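Local coordinates for protein VP2 (Primate bocaparvovirus 1, PDB 7L0W) that self-assembles in 60 copies into the T=1 icosahedral capsid, about 26 nm across, of a human bocavirus, at residues 169-174 with 295-300; 286-291 with 301-306; 237-242 with 254-259; 270-275 with 311-316. All blocks are in the same frame, centred on the assembly; numbering follows the deposited sequence.

Interaction 1: 169-174 with 295-300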
loop_
_atom_site.group_PDB
_atom_site.type_symbol
_atom_site.label_atom_id
_atom_site.label_comp_id
_atom_site.label_asym_id
_atom_site.label_seq_id
_atom_site.Cartn_x
_atom_site.Cartn_y
_atom_site.Cartn_z
ATOM N N ASP A 169 21.542 116.707 25.384
ATOM C CA ASP A 169 22.113 117.612 26.382
ATOM C C ASP A 169 21.050 118.459 27.082
ATOM O O ASP A 169 21.270 118.933 28.201
ATOM C CB ASP A 169 23.154 118.506 25.704
ATOM C CG ASP A 169 24.039 119.244 26.691
ATOM O OD1 ASP A 169 23.951 118.958 27.900
ATOM O OD2 ASP A 169 24.823 120.115 26.255
ATOM N N LEU A 170 19.895 118.662 26.447
ATOM C CA LEU A 170 18.830 119.596 26.839
ATOM C C LEU A 170 19.275 121.046 26.716
ATOM O O LEU A 170 18.462 121.941 26.972
ATOM C CB LEU A 170 18.291 119.407 28.266
ATOM C CG LEU A 170 17.138 118.446 28.549
ATOM C CD1 LEU A 170 16.001 118.693 27.572
ATOM C CD2 LEU A 170 17.596 117.028 28.451
ATOM N N ASP A 171 20.535 121.310 26.363
ATOM C CA ASP A 171 21.017 122.683 26.294
ATOM C C ASP A 171 20.166 123.528 25.356
ATOM O O ASP A 171 19.565 124.518 25.789
ATOM C CB ASP A 171 22.488 122.685 25.880
ATOM C CG ASP A 171 22.742 121.887 24.614
ATOM O OD1 ASP A 171 21.796 121.252 24.109
ATOM O OD2 ASP A 171 23.894 121.881 24.136
ATOM N N GLY A 172 20.079 123.134 24.086
ATOM C CA GLY A 172 19.164 123.777 23.154
ATOM C C GLY A 172 19.282 125.286 23.166
ATOM O O GLY A 172 20.382 125.849 23.171
ATOM N N ASN A 173 18.127 125.943 23.203
ATOM C CA ASN A 173 18.004 127.393 23.262
ATOM C C ASN A 173 16.524 127.728 23.342
ATOM O O ASN A 173 15.666 126.845 23.256
ATOM C CB ASN A 173 18.651 128.081 22.050
ATOM C CG ASN A 173 18.043 127.643 20.734
ATOM O OD1 ASN A 173 17.365 126.620 20.660
ATOM N ND2 ASN A 173 18.280 128.421 19.685
ATOM N N ALA A 174 16.235 129.017 23.523
ATOM C CA ALA A 174 14.842 129.452 23.563
ATOM C C ALA A 174 14.235 129.479 22.166
ATOM O O ALA A 174 13.014 129.355 22.008
ATOM C CB ALA A 174 14.740 130.825 24.226
ATOM N N GLY A 295 18.921 119.523 13.513
ATOM C CA GLY A 295 18.023 120.059 14.504
ATOM C C GLY A 295 18.517 119.981 15.931
ATOM O O GLY A 295 18.072 120.771 16.768
ATOM N N THR A 296 19.422 119.059 16.236
ATOM C CA THR A 296 19.964 118.984 17.582
ATOM C C THR A 296 20.930 120.135 17.822
ATOM O O THR A 296 21.420 120.773 16.887
ATOM C CB THR A 296 20.673 117.655 17.811
ATOM O OG1 THR A 296 21.006 117.528 19.196
ATOM C CG2 THR A 296 21.936 117.605 17.005
ATOM N N HIS A 297 21.192 120.407 19.094
ATOM C CA HIS A 297 22.008 121.541 19.501
ATOM C C HIS A 297 23.279 121.036 20.165
ATOM O O HIS A 297 23.217 120.274 21.135
ATOM C CB HIS A 297 21.227 122.450 20.445
ATOM C CG HIS A 297 21.942 123.716 20.789
ATOM N ND1 HIS A 297 22.895 123.785 21.781
ATOM C CD2 HIS A 297 21.852 124.960 20.264
ATOM C CE1 HIS A 297 23.356 125.019 21.859
ATOM N NE2 HIS A 297 22.740 125.752 20.950
ATOM N N ILE A 298 24.428 121.457 19.642
ATOM C CA ILE A 298 25.706 121.128 20.261
ATOM C C ILE A 298 26.458 122.409 20.580
ATOM O O ILE A 298 26.906 123.121 19.677
ATOM C CB ILE A 298 26.554 120.215 19.363
ATOM C CG1 ILE A 298 25.901 118.846 19.212
ATOM C CG2 ILE A 298 27.932 120.069 19.938
ATOM C CD1 ILE A 298 25.166 118.686 17.930
ATOM N N ASN A 299 26.612 122.705 21.869
ATOM C CA ASN A 299 27.299 123.928 22.262
ATOM C C ASN A 299 28.814 123.754 22.256
ATOM O O ASN A 299 29.546 124.645 21.809
ATOM C CB ASN A 299 26.793 124.388 23.628
ATOM C CG ASN A 299 26.914 123.317 24.689
ATOM O OD1 ASN A 299 27.838 122.507 24.676
ATOM N ND2 ASN A 299 25.965 123.303 25.615
ATOM N N THR A 300 29.305 122.616 22.745
ATOM C CA THR A 300 30.745 122.451 22.921
ATOM C C THR A 300 31.437 122.130 21.600
ATOM O O THR A 300 32.529 122.635 21.317
ATOM C CB THR A 300 31.025 121.373 23.972
ATOM O OG1 THR A 300 32.436 121.285 24.207
ATOM C CG2 THR A 300 30.487 120.013 23.540
#

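Interaction 2: 286-291 with 301-306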
loop_
_atom_site.group_PDB
_atom_site.type_symbol
_atom_site.label_atom_id
_atom_site.label_comp_id
_atom_site.label_asym_id
_atom_site.label_seq_id
_atom_site.Cartn_x
_atom_site.Cartn_y
_atom_site.Cartn_z
ATOM N N PRO A 286 42.871 111.617 17.379
ATOM C CA PRO A 286 43.043 112.492 16.210
ATOM C C PRO A 286 41.806 112.615 15.343
ATOM O O PRO A 286 41.555 113.690 14.789
ATOM C CB PRO A 286 44.206 111.830 15.467
ATOM C CG PRO A 286 44.162 110.428 15.883
ATOM C CD PRO A 286 43.740 110.435 17.305
ATOM N N PHE A 287 41.025 111.551 15.203
ATOM C CA PHE A 287 39.753 111.599 14.499
ATOM C C PHE A 287 38.621 111.340 15.476
ATOM O O PHE A 287 38.752 110.513 16.379
ATOM C CB PHE A 287 39.691 110.573 13.371
ATOM C CG PHE A 287 40.627 110.856 12.246
ATOM C CD1 PHE A 287 40.272 111.728 11.242
ATOM C CD2 PHE A 287 41.859 110.247 12.188
ATOM C CE1 PHE A 287 41.131 111.990 10.209
ATOM C CE2 PHE A 287 42.719 110.508 11.154
ATOM C CZ PHE A 287 42.355 111.382 10.165
ATOM N N MET A 288 37.509 112.041 15.283
ATOM C CA MET A 288 36.311 111.862 16.087
ATOM C C MET A 288 35.195 111.316 15.219
ATOM O O MET A 288 34.789 111.960 14.251
ATOM C CB MET A 288 35.849 113.168 16.712
ATOM C CG MET A 288 36.827 113.764 17.656
ATOM S SD MET A 288 37.258 112.649 18.979
ATOM C CE MET A 288 35.662 112.480 19.733
ATOM N N VAL A 289 34.690 110.146 15.577
ATOM C CA VAL A 289 33.532 109.559 14.924
ATOM C C VAL A 289 32.310 109.989 15.713
ATOM O O VAL A 289 32.142 109.595 16.871
ATOM C CB VAL A 289 33.639 108.032 14.851
ATOM C CG1 VAL A 289 32.391 107.451 14.226
ATOM C CG2 VAL A 289 34.866 107.636 14.069
ATOM N N CYS A 290 31.458 110.798 15.093
ATOM C CA CYS A 290 30.349 111.412 15.799
ATOM C C CYS A 290 29.086 111.348 14.960
ATOM O O CYS A 290 29.120 111.082 13.758
ATOM C CB CYS A 290 30.664 112.862 16.162
ATOM S SG CYS A 290 31.236 113.850 14.803
ATOM N N THR A 291 27.964 111.590 15.625
ATOM C CA THR A 291 26.651 111.634 15.000
ATOM C C THR A 291 25.994 112.947 15.389
ATOM O O THR A 291 25.939 113.288 16.575
ATOM C CB THR A 291 25.791 110.454 15.442
ATOM O OG1 THR A 291 25.668 110.468 16.867
ATOM C CG2 THR A 291 26.424 109.149 15.009
ATOM N N GLY A 301 30.816 121.297 20.777
ATOM C CA GLY A 301 31.413 120.894 19.524
ATOM C C GLY A 301 32.679 120.084 19.719
ATOM O O GLY A 301 33.051 119.686 20.824
ATOM N N ALA A 302 33.349 119.838 18.595
ATOM C CA ALA A 302 34.648 119.162 18.557
ATOM C C ALA A 302 34.490 117.761 19.135
ATOM O O ALA A 302 33.684 116.980 18.599
ATOM C CB ALA A 302 35.682 120.056 19.246
ATOM N N ALA A 303 35.226 117.390 20.183
ATOM C CA ALA A 303 35.172 116.026 20.689
ATOM C C ALA A 303 34.105 115.844 21.754
ATOM O O ALA A 303 33.964 114.739 22.286
ATOM C CB ALA A 303 36.530 115.620 21.255
ATOM N N GLY A 304 33.365 116.902 22.088
ATOM C CA GLY A 304 32.284 116.751 23.045
ATOM C C GLY A 304 31.297 115.686 22.618
ATOM O O GLY A 304 30.939 114.801 23.397
ATOM N N PHE A 305 30.860 115.746 21.369
ATOM C CA PHE A 305 30.015 114.720 20.785
ATOM C C PHE A 305 30.872 113.864 19.868
ATOM O O PHE A 305 31.652 114.384 19.068
ATOM C CB PHE A 305 28.837 115.336 20.024
ATOM C CG PHE A 305 29.234 116.122 18.810
ATOM C CD1 PHE A 305 29.143 115.565 17.551
ATOM C CD2 PHE A 305 29.730 117.401 18.927
ATOM C CE1 PHE A 305 29.508 116.283 16.433
ATOM C CE2 PHE A 305 30.102 118.121 17.811
ATOM C CZ PHE A 305 29.991 117.560 16.564
ATOM N N GLY A 306 30.751 112.555 20.012
ATOM C CA GLY A 306 31.562 111.652 19.229
ATOM C C GLY A 306 32.648 110.986 20.053
ATOM O O GLY A 306 33.050 111.460 21.116
#

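Interaction 3: 237-242 with 254-259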
loop_
_atom_site.group_PDB
_atom_site.type_symbol
_atom_site.label_atom_id
_atom_site.label_comp_id
_atom_site.label_asym_id
_atom_site.label_seq_id
_atom_site.Cartn_x
_atom_site.Cartn_y
_atom_site.Cartn_z
ATOM N N THR A 237 61.923 93.829 -18.482
ATOM C CA THR A 237 60.486 94.038 -18.514
ATOM C C THR A 237 60.076 94.610 -19.861
ATOM O O THR A 237 60.883 95.230 -20.557
ATOM C CB THR A 237 60.040 94.964 -17.385
ATOM O OG1 THR A 237 58.612 95.043 -17.371
ATOM C CG2 THR A 237 60.616 96.336 -17.565
ATOM N N ARG A 238 58.823 94.372 -20.234
ATOM C CA ARG A 238 58.337 94.847 -21.520
ATOM C C ARG A 238 57.794 96.260 -21.424
ATOM O O ARG A 238 57.586 96.909 -22.449
ATOM C CB ARG A 238 57.259 93.904 -22.038
ATOM C CG ARG A 238 57.748 92.489 -22.192
ATOM C CD ARG A 238 56.662 91.530 -22.611
ATOM N NE ARG A 238 56.175 91.795 -23.953
ATOM C CZ ARG A 238 54.944 92.206 -24.224
ATOM N NH1 ARG A 238 54.577 92.420 -25.478
ATOM N NH2 ARG A 238 54.078 92.381 -23.240
ATOM N N ARG A 239 57.575 96.753 -20.211
ATOM C CA ARG A 239 56.805 97.973 -20.020
ATOM C C ARG A 239 57.613 99.207 -20.374
ATOM O O ARG A 239 58.841 99.175 -20.424
ATOM C CB ARG A 239 56.326 98.061 -18.582
ATOM C CG ARG A 239 55.307 97.022 -18.241
ATOM C CD ARG A 239 55.015 97.053 -16.771
ATOM N NE ARG A 239 54.338 98.272 -16.356
ATOM C CZ ARG A 239 53.024 98.400 -16.268
ATOM N NH1 ARG A 239 52.242 97.371 -16.538
ATOM N NH2 ARG A 239 52.498 99.546 -15.881
ATOM N N VAL A 240 56.903 100.301 -20.622
ATOM C CA VAL A 240 57.495 101.582 -20.972
ATOM C C VAL A 240 57.145 102.577 -19.882
ATOM O O VAL A 240 56.027 102.560 -19.355
ATOM C CB VAL A 240 56.984 102.083 -22.331
ATOM C CG1 VAL A 240 57.587 103.408 -22.660
ATOM C CG2 VAL A 240 57.285 101.096 -23.398
ATOM N N GLN A 241 58.091 103.441 -19.543
ATOM C CA GLN A 241 57.840 104.576 -18.672
ATOM C C GLN A 241 58.057 105.853 -19.468
ATOM O O GLN A 241 59.181 106.153 -19.878
ATOM C CB GLN A 241 58.724 104.526 -17.425
ATOM C CG GLN A 241 60.211 104.458 -17.684
ATOM C CD GLN A 241 61.010 104.361 -16.412
ATOM O OE1 GLN A 241 60.469 104.061 -15.354
ATOM N NE2 GLN A 241 62.311 104.587 -16.510
ATOM N N TYR A 242 56.980 106.584 -19.709
ATOM C CA TYR A 242 57.038 107.879 -20.362
ATOM C C TYR A 242 57.004 108.960 -19.300
ATOM O O TYR A 242 56.091 108.987 -18.474
ATOM C CB TYR A 242 55.873 108.066 -21.331
ATOM C CG TYR A 242 55.777 109.468 -21.871
ATOM C CD1 TYR A 242 56.633 109.911 -22.855
ATOM C CD2 TYR A 242 54.829 110.348 -21.388
ATOM C CE1 TYR A 242 56.551 111.185 -23.340
ATOM C CE2 TYR A 242 54.739 111.620 -21.868
ATOM C CZ TYR A 242 55.602 112.036 -22.844
ATOM O OH TYR A 242 55.510 113.317 -23.327
ATOM N N GLY A 254 61.148 105.386 -22.490
ATOM C CA GLY A 254 62.166 104.366 -22.341
ATOM C C GLY A 254 61.650 103.188 -21.552
ATOM O O GLY A 254 60.697 103.295 -20.778
ATOM N N ARG A 255 62.300 102.053 -21.764
ATOM C CA ARG A 255 61.923 100.835 -21.072
ATOM C C ARG A 255 62.169 100.986 -19.581
ATOM O O ARG A 255 63.152 101.597 -19.158
ATOM C CB ARG A 255 62.721 99.659 -21.625
ATOM C CG ARG A 255 62.294 98.304 -21.123
ATOM C CD ARG A 255 63.219 97.244 -21.659
ATOM N NE ARG A 255 63.186 97.186 -23.113
ATOM C CZ ARG A 255 62.329 96.455 -23.810
ATOM N NH1 ARG A 255 61.444 95.701 -23.185
ATOM N NH2 ARG A 255 62.368 96.463 -25.129
ATOM N N ILE A 256 61.259 100.439 -18.779
ATOM C CA ILE A 256 61.433 100.455 -17.336
ATOM C C ILE A 256 62.629 99.593 -16.969
ATOM O O ILE A 256 62.886 98.558 -17.594
ATOM C CB ILE A 256 60.150 99.977 -16.640
ATOM C CG1 ILE A 256 59.031 100.982 -16.876
ATOM C CG2 ILE A 256 60.364 99.819 -15.166
ATOM C CD1 ILE A 256 57.704 100.541 -16.350
ATOM N N GLN A 257 63.382 100.030 -15.967
ATOM C CA GLN A 257 64.605 99.338 -15.610
ATOM C C GLN A 257 64.293 97.970 -15.009
ATOM O O GLN A 257 63.253 97.785 -14.379
ATOM C CB GLN A 257 65.408 100.171 -14.626
ATOM C CG GLN A 257 65.925 101.449 -15.219
ATOM C CD GLN A 257 66.818 101.204 -16.409
ATOM O OE1 GLN A 257 67.582 100.243 -16.437
ATOM N NE2 GLN A 257 66.737 102.081 -17.398
ATOM N N PRO A 258 65.178 96.991 -15.199
ATOM C CA PRO A 258 64.875 95.644 -14.706
ATOM C C PRO A 258 64.793 95.583 -13.202
ATOM O O PRO A 258 63.997 94.815 -12.655
ATOM C CB PRO A 258 66.048 94.813 -15.232
ATOM C CG PRO A 258 66.585 95.587 -16.364
ATOM C CD PRO A 258 66.436 97.016 -15.955
ATOM N N TYR A 259 65.605 96.383 -12.512
ATOM C CA TYR A 259 65.703 96.258 -11.068
ATOM C C TYR A 259 64.507 96.863 -10.357
ATOM O O TYR A 259 64.174 96.436 -9.250
ATOM C CB TYR A 259 67.000 96.891 -10.581
ATOM C CG TYR A 259 67.188 98.310 -11.031
ATOM C CD1 TYR A 259 66.644 99.360 -10.318
ATOM C CD2 TYR A 259 67.939 98.602 -12.156
ATOM C CE1 TYR A 259 66.819 100.657 -10.727
ATOM C CE2 TYR A 259 68.125 99.895 -12.567
ATOM C CZ TYR A 259 67.560 100.918 -11.850
ATOM O OH TYR A 259 67.738 102.214 -12.256
#

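Interaction 4: 270-275 with 311-316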
loop_
_atom_site.group_PDB
_atom_site.type_symbol
_atom_site.label_atom_id
_atom_site.label_comp_id
_atom_site.label_asym_id
_atom_site.label_seq_id
_atom_site.Cartn_x
_atom_site.Cartn_y
_atom_site.Cartn_z
ATOM N N GLY A 270 45.093 103.859 5.813
ATOM C CA GLY A 270 45.433 104.457 7.086
ATOM C C GLY A 270 45.426 105.958 6.939
ATOM O O GLY A 270 45.470 106.486 5.826
ATOM N N LEU A 271 45.371 106.644 8.076
ATOM C CA LEU A 271 45.179 108.092 8.126
ATOM C C LEU A 271 46.249 108.719 9.015
ATOM O O LEU A 271 46.248 108.517 10.230
ATOM C CB LEU A 271 43.775 108.394 8.631
ATOM C CG LEU A 271 42.621 108.605 7.645
ATOM C CD1 LEU A 271 42.516 107.515 6.634
ATOM C CD2 LEU A 271 41.339 108.615 8.431
ATOM N N LEU A 272 47.169 109.467 8.406
ATOM C CA LEU A 272 48.216 110.198 9.113
ATOM C C LEU A 272 47.944 111.684 9.274
ATOM O O LEU A 272 48.756 112.376 9.893
ATOM C CB LEU A 272 49.563 110.018 8.409
ATOM C CG LEU A 272 50.415 108.778 8.703
ATOM C CD1 LEU A 272 49.620 107.547 8.883
ATOM C CD2 LEU A 272 51.489 108.576 7.653
ATOM N N SER A 273 46.840 112.200 8.739
ATOM C CA SER A 273 46.669 113.647 8.679
ATOM C C SER A 273 46.414 114.240 10.057
ATOM O O SER A 273 47.002 115.263 10.423
ATOM C CB SER A 273 45.522 113.988 7.736
ATOM O OG SER A 273 45.809 113.550 6.423
ATOM N N ALA A 274 45.535 113.616 10.828
ATOM C CA ALA A 274 45.034 114.193 12.060
ATOM C C ALA A 274 46.052 114.091 13.186
ATOM O O ALA A 274 47.008 113.316 13.137
ATOM C CB ALA A 274 43.736 113.513 12.471
ATOM N N GLN A 275 45.827 114.905 14.214
ATOM C CA GLN A 275 46.679 114.975 15.386
ATOM C C GLN A 275 45.789 115.048 16.617
ATOM O O GLN A 275 44.626 115.437 16.534
ATOM C CB GLN A 275 47.593 116.192 15.305
ATOM C CG GLN A 275 48.500 116.168 14.102
ATOM C CD GLN A 275 49.238 117.462 13.923
ATOM O OE1 GLN A 275 48.785 118.508 14.376
ATOM N NE2 GLN A 275 50.381 117.406 13.256
ATOM N N PRO A 311 44.067 103.688 17.087
ATOM C CA PRO A 311 45.033 104.392 16.241
ATOM C C PRO A 311 44.516 104.645 14.838
ATOM O O PRO A 311 43.914 103.763 14.242
ATOM C CB PRO A 311 46.230 103.444 16.221
ATOM C CG PRO A 311 45.655 102.123 16.472
ATOM C CD PRO A 311 44.537 102.338 17.426
ATOM N N PRO A 312 44.736 105.842 14.331
ATOM C CA PRO A 312 44.160 106.214 13.037
ATOM C C PRO A 312 44.837 105.532 11.864
ATOM O O PRO A 312 44.197 105.267 10.843
ATOM C CB PRO A 312 44.374 107.727 12.996
ATOM C CG PRO A 312 45.615 107.919 13.767
ATOM C CD PRO A 312 45.613 106.893 14.863
ATOM N N SER A 313 46.127 105.234 11.997
ATOM C CA SER A 313 46.908 104.672 10.899
ATOM C C SER A 313 46.856 103.166 11.035
ATOM O O SER A 313 47.471 102.583 11.925
ATOM C CB SER A 313 48.342 105.167 10.957
ATOM O OG SER A 313 48.985 104.686 12.122
ATOM N N GLY A 314 46.111 102.517 10.147
ATOM C CA GLY A 314 45.953 101.085 10.284
ATOM C C GLY A 314 47.200 100.314 9.918
ATOM O O GLY A 314 47.826 99.686 10.772
ATOM N N CYS A 315 47.588 100.363 8.649
ATOM C CA CYS A 315 48.818 99.738 8.205
ATOM C C CYS A 315 49.976 100.702 8.070
ATOM O O CYS A 315 51.120 100.252 7.974
ATOM C CB CYS A 315 48.600 99.034 6.860
ATOM S SG CYS A 315 49.994 98.047 6.326
ATOM N N LEU A 316 49.727 102.002 8.105
ATOM C CA LEU A 316 50.755 102.953 7.738
ATOM C C LEU A 316 51.812 103.043 8.823
ATOM O O LEU A 316 51.602 102.637 9.966
ATOM C CB LEU A 316 50.149 104.324 7.480
ATOM C CG LEU A 316 49.212 104.311 6.287
ATOM C CD1 LEU A 316 48.636 105.675 6.041
ATOM C CD2 LEU A 316 49.979 103.843 5.104
#

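Interaction 1: 169-174 with 295-300
The imidazole of His297 has the backbone of Gly172 over one face and the carboxylate of Asp171 at its edge. Gly172 O stands 3.2 Å above the ring plane, over its centre, and on the same side Gly172 CA makes a CH-pi contact, 4.0 Å from the centroid of the His297 ring. At the edge, His297 ND1 donates to Asp171 OD2 over 3.2 Å, with an N-H...O angle of 160°. The acceptor lies almost in the ring plane, but the donor stands far above the carboxylate plane, and the two planes are nearly perpendicular (89°). With CG anti to the backbone N (chi1 -174°), the ring of His297 reaches across to the loop of 169-174. Next along, the Asn299 amide is also turned nearly at right angles to the Asp171 carboxylate, its ND2 2.9 Å from Asp171 OD2 at an angle too poor for a hydrogen bond. This is a surface contact between two irregular loops of the parvovirus capsid protein, and residues 169-171 are poorly ordered. Leu170 packs on Tyr478 of a neighbouring subunit. Glu166, which accepts a hydrogen bond from Asn299 N, and Glu181 crowd Asp169 and Asp171, which would probably favour protonation of some of these acids; Asp171 within this field may favour a charged His297, making the contact plausibly sensitive to pH.

Interaction 2: 286-291 with 301-306
Cys290 and Phe305 meet because each holds its first side-chain atom between its own backbone N and carbonyl carbon (chi1 51° and 66°), which brings SG and ring together inside a long-looped beta hairpin. Strand 287-291 is one arm of that hairpin, strand 307-309 the other, and 301-306 is the last part of the loop between them. Cys290 SG comes to the Phe305 ring obliquely, 4.5 Å from its centroid and 58° off the normal, a sulfur-aromatic contact. Cys290 CB adds apolar packing, 3.4 Å from Phe305 CD1. Two residues earlier in the strand, the Met288 chain bends at chi2 and chi3, curling its methyl back so that CE packs 3.6 Å from Ala303 CB. Gly306, without a side chain, fits directly against the strand between these two residues, its CA 3.6 Å from Cys290 CA and 3.2 Å from Val289 O. No backbone hydrogen bond joins the two segments; strand 287-291 pairs with the residues just after 301-306, Val289 with Ser307 and Phe287 with Phe309. It also pairs antiparallel with a strand of a neighbouring subunit, so the sheet continues across the interface, where Met288 packs on Tyr362 and Cys290 on Tyr355 of that subunit. Within the loop, Ala302 O lies over one face of the Phe305 ring and Gly301 CA at its edge. A type II' turn from Gly301 to Gly304 precedes Phe305, closed by Gly304 N donating to Gly301 O over 3.1 Å.

Interaction 3: 237-242 with 254-259
Segments 237-242 and 254-259 run antiparallel where they pair, Val240 facing Arg255 as a non-hydrogen-bonded pair with their CA atoms 4.5 Å apart. Flanking that pair, Gln241 N donates to Gly254 O over 2.9 Å, and Ile256 N donates to Arg239 O over 3.2 Å; the second bond is nearly linear (169°) although its donor stands well above the carbonyl plane. Ile256 is the apolar centre. Its CG1 packs 3.6 Å from Gln241 CB, while CD1, carried outward by an extended chi2 (174°), reaches 3.6 Å from Arg239 CB, where the two side chains run side by side in the same direction. From another side the methyl CG2 of Thr237 comes 3.8 Å from Ile256 CB. Arg255 bends at chi3 to bring NH1 2.7 Å from Thr237 O, a hydrogen bond whose geometry is less certain because NH1 is crowded in the model. The polar ends serve a neighbouring subunit: the same NH1 is modelled in a salt bridge with its Glu142, Arg239 forms one with its Asp310, and Gln241 OE1 bonds to its Thr284. Far from the chain's centre, this is a weakly bonded antiparallel beta hairpin on a projecting arm, built into a subunit interface of the icosahedral shell.

Interaction 4: 270-275 with 311-316
Leu272 and Leu316 set their side chains obliquely across one another, CD1 to CD1 at 3.5 Å, where the short strand 270-271 meets the irregular loop 311-316. That strand pairs antiparallel with strand 367-368, so the loop packs beside a small two-stranded sheet. In Leu316, CG lies anti to the carbonyl carbon (chi1 -64°); its first side-chain bond is directed toward 270-275, and CD1 lies 3.3 Å from Gly270 O. Leu272 CD1 touches both Leu316 and Ser313, 3.4 Å from Ser313 CB. Gly270 has no side chain and lets the two backbones run close, its CA 4.1 Å from Ser313 CA. Leu271 CB touches the Pro312 ring only loosely, 4.5 Å from Pro312 CB; the pyrrolidine instead presses on the strand's backbone, Pro312 CB lying 3.4 Å from Leu271 O. Around this core, Leu316 also packs on Ile368, Pro312 on Tyr323, and Leu271 on Phe371 of a neighbouring subunit. Polar linkage between the segments is slight: Leu271 N gives Pro312 O a weak hydrogen bond, 3.3 Å long and bent to 143°.

Interactions 1, 2 and 4 form a continuous chain of packing. Ile298 CG2 of interaction 1 lies 3.4 Å from Phe305 CD2 of interaction 2, and Phe287 CZ of interaction 2 lies 3.4 Å from Leu271 CD2 of interaction 4, where Pro286 also meets Pro312. Centres of interactions 1 and 2 are about 15 Å apart, those of 2 and 4 about 16 Å. Interaction 3 stands apart, its centre about 33 Å from that of interaction 4 and 61 Å from that of interaction 1. Interactions 2 and 4 face the same neighbouring subunit, and Pro311 packs on Arg239 of that subunit, so equivalents of interactions 3 and 4 meet between chains.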